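Local coordinates for protein beta-N-acetylhexosaminidase (Thermotoga neapolitana, PDB 5BZA) that probably hydrolyses terminal non-reducing N-acetyl-D-hexosamine residues from N-acetyl-beta-D-hexosaminides, as a glycoside hydrolase of family 3, at residues B[26-30]-B[281-286]; B[43-47]-B[452-457]; B[343-347]-B[377-381]; B[414-420]-B[438-442]. All coordinates share one frame; numbering follows the deposited sequence.

Contact 1 of 4, residues B[26-30]-B[281-286]; sequences KYRPA and LPVYYE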
loop_
_atom_site.group_PDB
_atom_site.type_symbol
_atom_site.label_atom_id
_atom_site.label_comp_id
_atom_site.label_asym_id
_atom_site.label_seq_id
_atom_site.Cartn_x
_atom_site.Cartn_y
_atom_site.Cartn_z
ATOM N N LYS B 26 20.761 -0.889 23.269
ATOM C CA LYS B 26 22.145 -0.925 23.717
ATOM C C LYS B 26 23.079 -0.061 22.854
ATOM O O LYS B 26 23.869 0.700 23.401
ATOM C CB LYS B 26 22.675 -2.356 23.759
ATOM C CG LYS B 26 24.101 -2.427 24.355
ATOM C CD LYS B 26 24.580 -3.868 24.508
ATOM C CE LYS B 26 25.949 -3.896 25.175
ATOM N NZ LYS B 26 26.408 -5.280 25.491
ATOM N N TYR B 27 22.989 -0.166 21.524
ATOM C CA TYR B 27 23.977 0.489 20.654
ATOM C C TYR B 27 23.542 1.788 19.999
ATOM O O TYR B 27 24.388 2.532 19.502
ATOM C CB TYR B 27 24.426 -0.490 19.575
ATOM C CG TYR B 27 25.099 -1.695 20.166
ATOM C CD1 TYR B 27 26.426 -1.650 20.573
ATOM C CD2 TYR B 27 24.376 -2.863 20.412
ATOM C CE1 TYR B 27 27.037 -2.780 21.139
ATOM C CE2 TYR B 27 24.975 -3.978 20.966
ATOM C CZ TYR B 27 26.295 -3.933 21.324
ATOM O OH TYR B 27 26.861 -5.062 21.889
ATOM N N ARG B 28 22.240 2.047 19.990
ATOM C CA ARG B 28 21.670 3.252 19.372
ATOM C C ARG B 28 22.192 3.433 17.909
ATOM O O ARG B 28 22.761 4.483 17.566
ATOM C CB ARG B 28 22.028 4.500 20.197
ATOM C CG ARG B 28 21.685 4.451 21.694
ATOM C CD ARG B 28 20.208 4.259 21.982
ATOM N NE ARG B 28 19.984 3.951 23.404
ATOM C CZ ARG B 28 18.786 3.792 23.970
ATOM N NH1 ARG B 28 17.686 3.937 23.238
ATOM N NH2 ARG B 28 18.690 3.492 25.267
ATOM N N PRO B 29 21.981 2.432 17.034
ATOM C CA PRO B 29 22.350 2.700 15.642
ATOM C C PRO B 29 21.529 3.845 15.118
ATOM O O PRO B 29 20.336 3.905 15.455
ATOM C CB PRO B 29 21.987 1.408 14.910
ATOM C CG PRO B 29 20.914 0.781 15.793
ATOM C CD PRO B 29 21.291 1.143 17.189
ATOM N N ALA B 30 22.113 4.698 14.286
ATOM C CA ALA B 30 21.389 5.849 13.793
ATOM C C ALA B 30 20.487 5.453 12.630
ATOM O O ALA B 30 19.480 6.135 12.357
ATOM C CB ALA B 30 22.364 6.949 13.365
ATOM N N LEU B 281 25.645 -6.258 14.694
ATOM C CA LEU B 281 26.064 -4.950 15.188
ATOM C C LEU B 281 27.125 -5.031 16.306
ATOM O O LEU B 281 28.102 -4.300 16.253
ATOM C CB LEU B 281 24.861 -4.143 15.660
ATOM C CG LEU B 281 25.184 -2.747 16.198
ATOM C CD1 LEU B 281 26.021 -1.972 15.198
ATOM C CD2 LEU B 281 23.898 -1.991 16.493
ATOM N N PRO B 282 26.954 -5.927 17.300
ATOM C CA PRO B 282 27.999 -5.934 18.334
ATOM C C PRO B 282 29.438 -6.212 17.802
ATOM O O PRO B 282 30.343 -5.433 18.128
ATOM C CB PRO B 282 27.532 -7.035 19.290
ATOM C CG PRO B 282 26.054 -7.058 19.134
ATOM C CD PRO B 282 25.821 -6.802 17.663
ATOM N N VAL B 283 29.653 -7.265 17.020
ATOM C CA VAL B 283 31.003 -7.513 16.482
ATOM C C VAL B 283 31.576 -6.262 15.826
ATOM O O VAL B 283 32.553 -5.679 16.323
ATOM C CB VAL B 283 31.039 -8.655 15.483
ATOM C CG1 VAL B 283 32.427 -8.799 14.974
ATOM C CG2 VAL B 283 30.616 -9.927 16.183
ATOM N N TYR B 284 30.937 -5.815 14.749
ATOM C CA TYR B 284 31.383 -4.607 14.082
ATOM C C TYR B 284 31.551 -3.463 15.053
ATOM O O TYR B 284 32.576 -2.769 15.026
ATOM C CB TYR B 284 30.415 -4.236 12.985
ATOM C CG TYR B 284 30.534 -5.139 11.807
ATOM C CD1 TYR B 284 29.965 -6.397 11.833
ATOM C CD2 TYR B 284 31.231 -4.744 10.666
ATOM C CE1 TYR B 284 30.055 -7.249 10.755
ATOM C CE2 TYR B 284 31.321 -5.580 9.572
ATOM C CZ TYR B 284 30.735 -6.841 9.628
ATOM O OH TYR B 284 30.823 -7.709 8.561
ATOM N N TYR B 285 30.580 -3.300 15.947
ATOM C CA TYR B 285 30.603 -2.174 16.876
ATOM C C TYR B 285 31.883 -2.257 17.712
ATOM O O TYR B 285 32.625 -1.265 17.872
ATOM C CB TYR B 285 29.356 -2.173 17.795
ATOM C CG TYR B 285 29.230 -0.942 18.659
ATOM C CD1 TYR B 285 28.545 0.171 18.190
ATOM C CD2 TYR B 285 29.796 -0.883 19.929
ATOM C CE1 TYR B 285 28.423 1.311 18.958
ATOM C CE2 TYR B 285 29.686 0.265 20.710
ATOM C CZ TYR B 285 28.984 1.350 20.219
ATOM O OH TYR B 285 28.845 2.492 20.957
ATOM N N GLU B 286 32.136 -3.442 18.264
ATOM C CA GLU B 286 33.252 -3.557 19.198
ATOM C C GLU B 286 34.509 -3.343 18.368
ATOM O O GLU B 286 35.468 -2.677 18.806
ATOM C CB GLU B 286 33.284 -4.912 19.934
ATOM C CG GLU B 286 32.172 -5.094 21.028
ATOM C CD GLU B 286 32.146 -3.999 22.131
ATOM O OE1 GLU B 286 33.215 -3.664 22.712
ATOM O OE2 GLU B 286 31.028 -3.500 22.444
#
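Y27 and helix 281-293 form a knobs-into-holes joint on the outside of the TIM barrel, with the tyrosine, in the last turn of helix 18-27, as the knob and L281, P282, Y285 and E286 as the rim of the hole. The Y27 ring leaves its backbone on the side away from the carbonyl carbon (chi1 -62°), which carries it across to the other helix. Its CD1 lies over the centre of the Y285 ring, 3.4 Å above that plane and 3.5 Å from Y285 CG. The pair is a T-shaped (edge-to-face) stack, centroids 4.8 Å apart and planes at 62°, with the edge belonging to Y27 and the face to Y285. At the root of the knob, L281 CD2 comes within 3.5 Å of Y27 CB, the two side chains running antiparallel alongside each other. The same methyl reaches the proline ring of P29, 4.1 Å from its CG. These helices follow the first and last strands of the barrel, 9-13 and 273-275, which are neighbours in the sheet, so the contact lies at the seam where the two ends of the barrel sequence meet. L281 and P29 both also rest on C11 of strand 9-13. At the far end of Y27 the phenol lies across P282, OH 3.3 Å from P282 CB. E286 OE2 stands near the ring plane at the edge, 4.3 Å from Y27 CE1, while CG of K26 covers part of one ring face. R28, the first residue past helix 18-27, has a positive phi.

Contact 2 of 4, residues B[43-47]-B[452-457]; sequences YLFLD and PISVYK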
loop_
_atom_site.group_PDB
_atom_site.type_symbol
_atom_site.label_atom_id
_atom_site.label_comp_id
_atom_site.label_asym_id
_atom_site.label_seq_id
_atom_site.Cartn_x
_atom_site.Cartn_y
_atom_site.Cartn_z
ATOM N N TYR B 43 1.713 -6.547 11.074
ATOM C CA TYR B 43 1.684 -6.330 12.518
ATOM C C TYR B 43 3.106 -6.062 13.016
ATOM O O TYR B 43 3.320 -5.174 13.869
ATOM C CB TYR B 43 1.050 -7.511 13.260
ATOM C CG TYR B 43 1.657 -8.872 12.969
ATOM C CD1 TYR B 43 1.194 -9.648 11.917
ATOM C CD2 TYR B 43 2.672 -9.392 13.777
ATOM C CE1 TYR B 43 1.724 -10.881 11.657
ATOM C CE2 TYR B 43 3.225 -10.631 13.516
ATOM C CZ TYR B 43 2.748 -11.378 12.448
ATOM O OH TYR B 43 3.305 -12.627 12.176
ATOM N N LEU B 44 4.090 -6.797 12.476
ATOM C CA LEU B 44 5.480 -6.548 12.882
ATOM C C LEU B 44 5.962 -5.187 12.458
ATOM O O LEU B 44 6.523 -4.437 13.268
ATOM C CB LEU B 44 6.441 -7.592 12.308
ATOM C CG LEU B 44 6.866 -8.829 13.095
ATOM C CD1 LEU B 44 8.236 -9.245 12.543
ATOM C CD2 LEU B 44 6.946 -8.583 14.600
ATOM N N PHE B 45 5.749 -4.855 11.194
ATOM C CA PHE B 45 6.146 -3.548 10.682
ATOM C C PHE B 45 5.589 -2.396 11.551
ATOM O O PHE B 45 6.347 -1.554 12.062
ATOM C CB PHE B 45 5.704 -3.447 9.204
ATOM C CG PHE B 45 5.816 -2.064 8.631
ATOM C CD1 PHE B 45 7.049 -1.425 8.547
ATOM C CD2 PHE B 45 4.666 -1.369 8.227
ATOM C CE1 PHE B 45 7.148 -0.107 8.040
ATOM C CE2 PHE B 45 4.745 -0.062 7.714
ATOM C CZ PHE B 45 5.998 0.569 7.633
ATOM N N LEU B 46 4.278 -2.414 11.812
ATOM C CA LEU B 46 3.641 -1.367 12.609
ATOM C C LEU B 46 4.165 -1.313 14.043
ATOM O O LEU B 46 4.426 -0.204 14.580
ATOM C CB LEU B 46 2.111 -1.566 12.628
ATOM C CG LEU B 46 1.429 -1.445 11.278
ATOM C CD1 LEU B 46 -0.079 -1.752 11.381
ATOM C CD2 LEU B 46 1.662 -0.050 10.709
ATOM N N ASP B 47 4.338 -2.485 14.670
ATOM C CA ASP B 47 4.863 -2.496 16.017
ATOM C C ASP B 47 6.312 -1.961 16.044
ATOM O O ASP B 47 6.700 -1.234 16.980
ATOM C CB ASP B 47 4.796 -3.903 16.627
ATOM C CG ASP B 47 5.069 -3.899 18.151
ATOM O OD1 ASP B 47 4.712 -2.900 18.833
ATOM O OD2 ASP B 47 5.643 -4.881 18.679
ATOM N N PRO B 452 -4.670 -8.679 12.933
ATOM C CA PRO B 452 -3.399 -9.256 13.387
ATOM C C PRO B 452 -2.703 -8.377 14.393
ATOM O O PRO B 452 -2.295 -8.888 15.435
ATOM C CB PRO B 452 -2.575 -9.372 12.090
ATOM C CG PRO B 452 -3.593 -9.643 11.035
ATOM C CD PRO B 452 -4.876 -8.863 11.482
ATOM N N ILE B 453 -2.614 -7.076 14.146
ATOM C CA ILE B 453 -1.902 -6.252 15.093
ATOM C C ILE B 453 -2.581 -6.305 16.467
ATOM O O ILE B 453 -1.888 -6.292 17.489
ATOM C CB ILE B 453 -1.766 -4.770 14.622
ATOM C CG1 ILE B 453 -0.967 -3.966 15.656
ATOM C CG2 ILE B 453 -3.132 -4.102 14.416
ATOM C CD1 ILE B 453 0.425 -4.519 15.944
ATOM N N SER B 454 -3.920 -6.417 16.487
ATOM C CA SER B 454 -4.689 -6.481 17.750
ATOM C C SER B 454 -4.504 -7.790 18.535
ATOM O O SER B 454 -4.376 -7.803 19.760
ATOM C CB SER B 454 -6.183 -6.282 17.467
ATOM O OG SER B 454 -6.467 -4.928 17.263
ATOM N N VAL B 455 -4.572 -8.893 17.805
ATOM C CA VAL B 455 -4.275 -10.199 18.361
ATOM C C VAL B 455 -2.842 -10.238 18.934
ATOM O O VAL B 455 -2.622 -10.623 20.084
ATOM C CB VAL B 455 -4.474 -11.249 17.279
ATOM C CG1 VAL B 455 -4.105 -12.637 17.778
ATOM C CG2 VAL B 455 -5.901 -11.184 16.797
ATOM N N TYR B 456 -1.890 -9.749 18.133
ATOM C CA TYR B 456 -0.476 -9.617 18.524
ATOM C C TYR B 456 -0.403 -8.847 19.836
ATOM O O TYR B 456 0.217 -9.295 20.824
ATOM C CB TYR B 456 0.283 -8.897 17.394
ATOM C CG TYR B 456 1.715 -8.479 17.635
ATOM C CD1 TYR B 456 2.020 -7.332 18.370
ATOM C CD2 TYR B 456 2.762 -9.193 17.061
ATOM C CE1 TYR B 456 3.343 -6.928 18.561
ATOM C CE2 TYR B 456 4.093 -8.798 17.230
ATOM C CZ TYR B 456 4.377 -7.659 17.972
ATOM O OH TYR B 456 5.682 -7.272 18.133
ATOM N N LYS B 457 -1.105 -7.720 19.887
ATOM C CA LYS B 457 -1.064 -6.917 21.100
ATOM C C LYS B 457 -1.741 -7.630 22.278
ATOM O O LYS B 457 -1.323 -7.471 23.432
ATOM C CB LYS B 457 -1.718 -5.555 20.872
ATOM C CG LYS B 457 -0.840 -4.601 20.092
ATOM C CD LYS B 457 0.475 -4.341 20.842
ATOM C CE LYS B 457 1.510 -3.640 19.975
ATOM N NZ LYS B 457 2.717 -3.263 20.754
#
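Y43 holds its ring in the crowded position between backbone N and carbonyl carbon (chi1 54°), which stands it up against P452 and Y456; a bend about CB-CG (chi2 -60°) swings the K457 amine round to D47. Y43 CD2 is 3.3 Å from Y456 CD2, the two rings meeting at a slant, planes 46° apart. Y43 CD1 meets P452 CB at 3.8 Å. The Y43 backbone also comes close to the other helix: I453 CD1 sits 3.6 Å from Y43 O. L44 CD2 adds a methyl near Y456 CE2, at 3.9 Å. The polar half of the contact is gathered by D47, whose two carboxylate oxygens are each taken by a different residue. Y456 OH gives a very short hydrogen bond to D47 OD2, 2.5 Å, with OD2 at the ring edge, near its plane, and the carboxylate plane turned steeply against the ring. K457 NZ makes a salt bridge to D47 OD1 at 2.8 Å, coming from above the carboxylate plane. The amine is shared with E330 and Q460, so two carboxylates close to it would tend to keep it charged; E330 binds zinc in a structure of this protein, though no zinc is bound to it here. Y43 OH is bonded to E372. The contact joins the N-terminal barrel domain, through helix 42-54, to the C-terminal domain, through helix 452-463. Helix 364-377 lies over Y43 and Y456, helix 323-331 packs on L46, I453 and K457, and P79 of the second subunit touches I453.

Contact 3 of 4, residues B[343-347]-B[377-381]; sequences LGREV and FFKVR. With CD (cadmium ion), chain T.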
loop_
_atom_site.group_PDB
_atom_site.type_symbol
_atom_site.label_atom_id
_atom_site.label_comp_id
_atom_site.label_asym_id
_atom_site.label_seq_id
_atom_site.Cartn_x
_atom_site.Cartn_y
_atom_site.Cartn_z
ATOM N N LEU B 343 0.987 -19.712 31.503
ATOM C CA LEU B 343 1.301 -19.166 30.193
ATOM C C LEU B 343 2.459 -19.892 29.449
ATOM O O LEU B 343 2.592 -19.762 28.228
ATOM C CB LEU B 343 1.542 -17.657 30.335
ATOM C CG LEU B 343 0.220 -16.945 30.743
ATOM C CD1 LEU B 343 0.375 -15.428 30.782
ATOM C CD2 LEU B 343 -0.995 -17.332 29.864
ATOM N N GLY B 344 3.313 -20.611 30.180
ATOM C CA GLY B 344 4.369 -21.405 29.568
ATOM C C GLY B 344 3.907 -22.759 29.049
ATOM O O GLY B 344 4.731 -23.546 28.627
ATOM N N ARG B 345 2.608 -23.060 29.082
ATOM C CA ARG B 345 2.128 -24.378 28.625
ATOM C C ARG B 345 1.894 -24.410 27.137
ATOM O O ARG B 345 1.893 -23.360 26.506
ATOM C CB ARG B 345 0.805 -24.762 29.302
ATOM C CG ARG B 345 0.829 -24.829 30.808
ATOM C CD ARG B 345 -0.601 -25.135 31.300
ATOM N NE ARG B 345 -0.708 -25.248 32.760
ATOM C CZ ARG B 345 -1.843 -25.531 33.410
ATOM N NH1 ARG B 345 -2.963 -25.756 32.731
ATOM N NH2 ARG B 345 -1.849 -25.600 34.736
ATOM N N GLU B 346 1.557 -25.578 26.590
ATOM C CA GLU B 346 1.355 -25.664 25.150
ATOM C C GLU B 346 -0.116 -25.294 24.912
ATOM O O GLU B 346 -0.996 -25.654 25.705
ATOM C CB GLU B 346 1.636 -27.073 24.614
ATOM C CG GLU B 346 2.978 -27.703 25.054
ATOM C CD GLU B 346 2.944 -29.234 24.890
ATOM O OE1 GLU B 346 3.061 -29.963 25.908
ATOM O OE2 GLU B 346 2.657 -29.709 23.750
ATOM N N VAL B 347 -0.395 -24.595 23.818
ATOM C CA VAL B 347 -1.694 -23.972 23.673
ATOM C C VAL B 347 -2.439 -24.668 22.561
ATOM O O VAL B 347 -1.865 -25.023 21.540
ATOM C CB VAL B 347 -1.604 -22.419 23.391
ATOM C CG1 VAL B 347 -2.952 -21.829 23.078
ATOM C CG2 VAL B 347 -1.020 -21.677 24.598
ATOM N N PHE B 377 4.546 -16.188 20.328
ATOM C CA PHE B 377 4.379 -15.928 21.763
ATOM C C PHE B 377 4.169 -17.197 22.593
ATOM O O PHE B 377 4.478 -17.232 23.787
ATOM C CB PHE B 377 3.189 -14.985 21.975
ATOM C CG PHE B 377 3.380 -13.615 21.385
ATOM C CD1 PHE B 377 4.051 -12.612 22.093
ATOM C CD2 PHE B 377 2.877 -13.319 20.129
ATOM C CE1 PHE B 377 4.222 -11.333 21.536
ATOM C CE2 PHE B 377 3.059 -12.045 19.577
ATOM C CZ PHE B 377 3.730 -11.056 20.285
ATOM N N PHE B 378 3.608 -18.230 21.974
ATOM C CA PHE B 378 3.235 -19.431 22.722
ATOM C C PHE B 378 3.636 -20.673 21.995
ATOM O O PHE B 378 3.540 -20.721 20.775
ATOM C CB PHE B 378 1.671 -19.470 23.002
ATOM C CG PHE B 378 1.185 -18.305 23.809
ATOM C CD1 PHE B 378 1.276 -18.332 25.178
ATOM C CD2 PHE B 378 0.758 -17.143 23.196
ATOM C CE1 PHE B 378 0.903 -17.256 25.926
ATOM C CE2 PHE B 378 0.400 -16.045 23.942
ATOM C CZ PHE B 378 0.472 -16.104 25.308
ATOM N N LYS B 379 4.034 -21.703 22.746
ATOM C CA LYS B 379 4.119 -23.024 22.126
ATOM C C LYS B 379 2.683 -23.447 21.774
ATOM O O LYS B 379 1.738 -23.300 22.569
ATOM C CB LYS B 379 4.768 -24.053 23.051
ATOM C CG LYS B 379 5.905 -23.528 23.854
ATOM C CD LYS B 379 6.552 -24.643 24.666
ATOM C CE LYS B 379 6.053 -24.526 26.085
ATOM N NZ LYS B 379 6.568 -25.586 26.978
ATOM N N VAL B 380 2.520 -23.938 20.556
ATOM C CA VAL B 380 1.210 -24.312 20.071
ATOM C C VAL B 380 1.149 -25.815 19.808
ATOM O O VAL B 380 1.912 -26.331 18.976
ATOM C CB VAL B 380 0.882 -23.538 18.802
ATOM C CG1 VAL B 380 -0.395 -24.050 18.160
ATOM C CG2 VAL B 380 0.809 -22.027 19.117
ATOM N N ARG B 381 0.263 -26.516 20.517
ATOM C CA ARG B 381 0.063 -27.959 20.318
ATOM C C ARG B 381 -0.875 -28.275 19.172
ATOM O O ARG B 381 -0.616 -29.210 18.413
ATOM C CB ARG B 381 -0.486 -28.669 21.563
ATOM C CG ARG B 381 -0.474 -30.201 21.337
ATOM C CD ARG B 381 -0.875 -31.015 22.543
ATOM N NE ARG B 381 0.059 -30.873 23.652
ATOM C CZ ARG B 381 -0.096 -31.492 24.813
ATOM N NH1 ARG B 381 -1.127 -32.308 24.986
ATOM N NH2 ARG B 381 0.771 -31.313 25.795
HETATM CD CD CD T . 3.540 -29.322 27.969
HETATM O O HOH W 1 3.685 -21.551 25.693
HETATM O O HOH W 2 4.596 -18.358 26.297
HETATM O O HOH W 3 4.027 -28.315 30.141
#
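E346 runs from its CB, 4.0 Å from R381 CB, in an extended chain out to a cadmium ion and an arginine. CG passes the metal without binding it. At the tip the carboxylate divides its oxygens: E346 OE1 binds cadmium at 2.2 Å, and E346 OE2 accepts R381 NE at 2.8 Å in a salt bridge. NE meets OE2 from well above the carboxylate plane, 56° out of it, although OE2 lies in the guanidinium plane. R381 NH2 also reaches OE1, but its position is less sure. A water and E398 are further cadmium ligands, so the metal ties E346 to a neighbouring loop. The backbones pair as parallel strands in register at V347 and V380: V347 N donates to K379 O (2.8 Å) and V347 O accepts R381 N (2.8 Å). Ahead of the pairing, a water spans R345 O (2.7 Å) and K379 N (3.0 Å). V347 CG2 packs on F378 CB, 3.8 Å away, and L343 O lies in the plane of the F378 ring, at its edge. Strands 347-352 and 380-386 are linked through helix 364-377 in a beta-alpha-beta crossover, and 380-386 is the outermost strand within this chain; strand 399-404 flanks 347-352 on its other side, and F378 stacks edge-to-face with its F401 and with F459 of helix 452-463.

Contact 4 of 4, residues B[414-420]-B[438-442]; sequences LQAHLSL and FFPGR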
loop_
_atom_site.group_PDB
_atom_site.type_symbol
_atom_site.label_atom_id
_atom_site.label_comp_id
_atom_site.label_asym_id
_atom_site.label_seq_id
_atom_site.Cartn_x
_atom_site.Cartn_y
_atom_site.Cartn_z
ATOM N N LEU B 414 -23.479 -20.829 22.747
ATOM C CA LEU B 414 -22.865 -20.214 23.899
ATOM C C LEU B 414 -22.440 -21.322 24.841
ATOM O O LEU B 414 -21.446 -21.198 25.577
ATOM C CB LEU B 414 -23.824 -19.241 24.593
ATOM C CG LEU B 414 -23.471 -18.866 26.040
ATOM C CD1 LEU B 414 -22.226 -17.972 26.128
ATOM C CD2 LEU B 414 -24.636 -18.206 26.719
ATOM N N GLN B 415 -23.165 -22.429 24.791
ATOM C CA GLN B 415 -22.847 -23.491 25.707
ATOM C C GLN B 415 -21.735 -24.329 25.094
ATOM O O GLN B 415 -20.956 -24.957 25.821
ATOM C CB GLN B 415 -24.091 -24.343 25.996
ATOM C CG GLN B 415 -25.168 -23.596 26.783
ATOM C CD GLN B 415 -24.715 -23.134 28.152
ATOM O OE1 GLN B 415 -23.906 -23.794 28.819
ATOM N NE2 GLN B 415 -25.238 -21.983 28.583
ATOM N N ALA B 416 -21.577 -24.261 23.776
ATOM C CA ALA B 416 -20.391 -24.888 23.178
ATOM C C ALA B 416 -19.148 -24.189 23.741
ATOM O O ALA B 416 -18.247 -24.841 24.289
ATOM C CB ALA B 416 -20.426 -24.805 21.660
ATOM N N HIS B 417 -19.173 -22.858 23.724
ATOM C CA HIS B 417 -18.072 -22.077 24.291
ATOM C C HIS B 417 -17.892 -22.242 25.803
ATOM O O HIS B 417 -16.753 -22.337 26.280
ATOM C CB HIS B 417 -18.251 -20.599 23.962
ATOM C CG HIS B 417 -17.964 -20.270 22.534
ATOM N ND1 HIS B 417 -16.678 -20.209 22.027
ATOM C CD2 HIS B 417 -18.788 -19.980 21.501
ATOM C CE1 HIS B 417 -16.729 -19.898 20.745
ATOM N NE2 HIS B 417 -17.997 -19.751 20.399
ATOM N N LEU B 418 -18.992 -22.310 26.551
ATOM C CA LEU B 418 -18.911 -22.375 28.020
ATOM C C LEU B 418 -18.532 -23.764 28.558
ATOM O O LEU B 418 -18.059 -23.890 29.700
ATOM C CB LEU B 418 -20.239 -21.942 28.640
ATOM C CG LEU B 418 -20.501 -20.444 28.522
ATOM C CD1 LEU B 418 -21.937 -20.171 28.899
ATOM C CD2 LEU B 418 -19.533 -19.648 29.390
ATOM N N SER B 419 -18.739 -24.796 27.738
ATOM C CA SER B 419 -18.324 -26.166 28.080
ATOM C C SER B 419 -16.817 -26.318 28.274
ATOM O O SER B 419 -16.369 -27.255 28.948
ATOM C CB SER B 419 -18.752 -27.162 26.994
ATOM O OG SER B 419 -20.083 -26.952 26.560
ATOM N N LEU B 420 -16.027 -25.438 27.653
ATOM C CA LEU B 420 -14.574 -25.551 27.750
ATOM C C LEU B 420 -14.123 -25.390 29.220
ATOM O O LEU B 420 -14.757 -24.685 30.017
ATOM C CB LEU B 420 -13.892 -24.513 26.840
ATOM C CG LEU B 420 -14.255 -24.640 25.350
ATOM C CD1 LEU B 420 -13.706 -23.473 24.536
ATOM C CD2 LEU B 420 -13.858 -25.996 24.755
ATOM N N PHE B 438 -21.401 -12.704 28.702
ATOM C CA PHE B 438 -21.764 -14.113 28.789
ATOM C C PHE B 438 -20.637 -15.051 29.246
ATOM O O PHE B 438 -20.752 -16.267 29.107
ATOM C CB PHE B 438 -22.311 -14.586 27.433
ATOM C CG PHE B 438 -23.502 -13.792 26.964
ATOM C CD1 PHE B 438 -24.777 -14.083 27.449
ATOM C CD2 PHE B 438 -23.360 -12.757 26.038
ATOM C CE1 PHE B 438 -25.886 -13.357 27.033
ATOM C CE2 PHE B 438 -24.474 -12.020 25.619
ATOM C CZ PHE B 438 -25.732 -12.324 26.114
ATOM N N PHE B 439 -19.572 -14.491 29.820
ATOM C CA PHE B 439 -18.460 -15.298 30.343
ATOM C C PHE B 439 -18.046 -14.848 31.749
ATOM O O PHE B 439 -16.885 -14.456 31.983
ATOM C CB PHE B 439 -17.250 -15.255 29.393
ATOM C CG PHE B 439 -17.528 -15.831 28.036
ATOM C CD1 PHE B 439 -18.099 -15.055 27.040
ATOM C CD2 PHE B 439 -17.278 -17.167 27.773
ATOM C CE1 PHE B 439 -18.368 -15.596 25.791
ATOM C CE2 PHE B 439 -17.544 -17.711 26.544
ATOM C CZ PHE B 439 -18.092 -16.927 25.544
ATOM N N PRO B 440 -19.000 -14.890 32.701
ATOM C CA PRO B 440 -18.651 -14.431 34.050
ATOM C C PRO B 440 -17.690 -15.413 34.702
ATOM O O PRO B 440 -17.777 -16.613 34.436
ATOM C CB PRO B 440 -20.005 -14.401 34.780
ATOM C CG PRO B 440 -20.846 -15.376 34.050
ATOM C CD PRO B 440 -20.407 -15.328 32.608
ATOM N N GLY B 441 -16.828 -14.921 35.577
ATOM C CA GLY B 441 -15.807 -15.734 36.211
ATOM C C GLY B 441 -14.786 -16.379 35.266
ATOM O O GLY B 441 -13.900 -17.098 35.707
ATOM N N ARG B 442 -14.889 -16.126 33.970
ATOM C CA ARG B 442 -13.961 -16.744 33.038
ATOM C C ARG B 442 -12.781 -15.817 32.777
ATOM O O ARG B 442 -12.888 -14.597 32.958
ATOM C CB ARG B 442 -14.654 -17.060 31.739
ATOM C CG ARG B 442 -15.877 -17.933 31.879
ATOM C CD ARG B 442 -15.617 -19.398 32.178
ATOM N NE ARG B 442 -16.890 -20.140 32.144
ATOM C CZ ARG B 442 -16.999 -21.410 31.750
ATOM N NH1 ARG B 442 -15.896 -22.063 31.354
ATOM N NH2 ARG B 442 -18.190 -22.019 31.731
#
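This is a loop-to-helix contact in the C-terminal alpha/beta domain: R442 binds the carbonyls of L418 and L420 near the C-terminal end of helix 411-418, while F438 and F439 pack on the helix side chains. R442 NH2 bonds to L418 O at 2.8 Å, in the carbonyl plane and on a lone pair, though L418 O is tilted 28° from the guanidinium plane. R442 NH1 reaches L420 O at 3.2 Å, almost within that plane, and makes a weak second bond to L418 O. The arginine chain turns about its CB-CG bond (chi2 -74°) to arrive there. L418 CD2 lies over one face of the guanidinium, 3.6 Å from R442 NH2. Helix 411-418 is the crossover between the adjacent parallel strands 399-404 and 425-429, and the loop leads into strand 443-446. From F439 to R442 the loop makes a type II beta turn with G441 at positive phi. From the first position of the turn, F439 lays its ring against the helix: CD2 is 3.7 Å from L418 CD2, and H417 CB sits at the ring edge, near its plane, 3.9 Å from CE2. F438 touches mainly through CB, 3.6 Å from L414 CD1, the leucine lying across it. H417 keeps its polar end for D402 of strand 399-404, to which ND1 is hydrogen-bonded, and Y427 of strand 425-429 packs against F439.

In the fold
The four contacts run from the barrel to the far end of the C-terminal domain, contact 1 and contact 4 being about 50 Å apart between centres. Contact 2 joins the two domains and closes a long chain loop inside which contacts 3 and 4 are nested; contact 1 interleaves with it along the sequence, their centres about 26 Å apart. Contacts 2 and 3 touch, Y456 CD2 lying 3.8 Å from F377 CE2, so the interdomain helix leads directly to the strand pair beside which E346 binds cadmium. Contact 4 lies about 21 Å from contact 3, centre to centre, in the same domain; contacts 1 and 4 lie away from the metal sites.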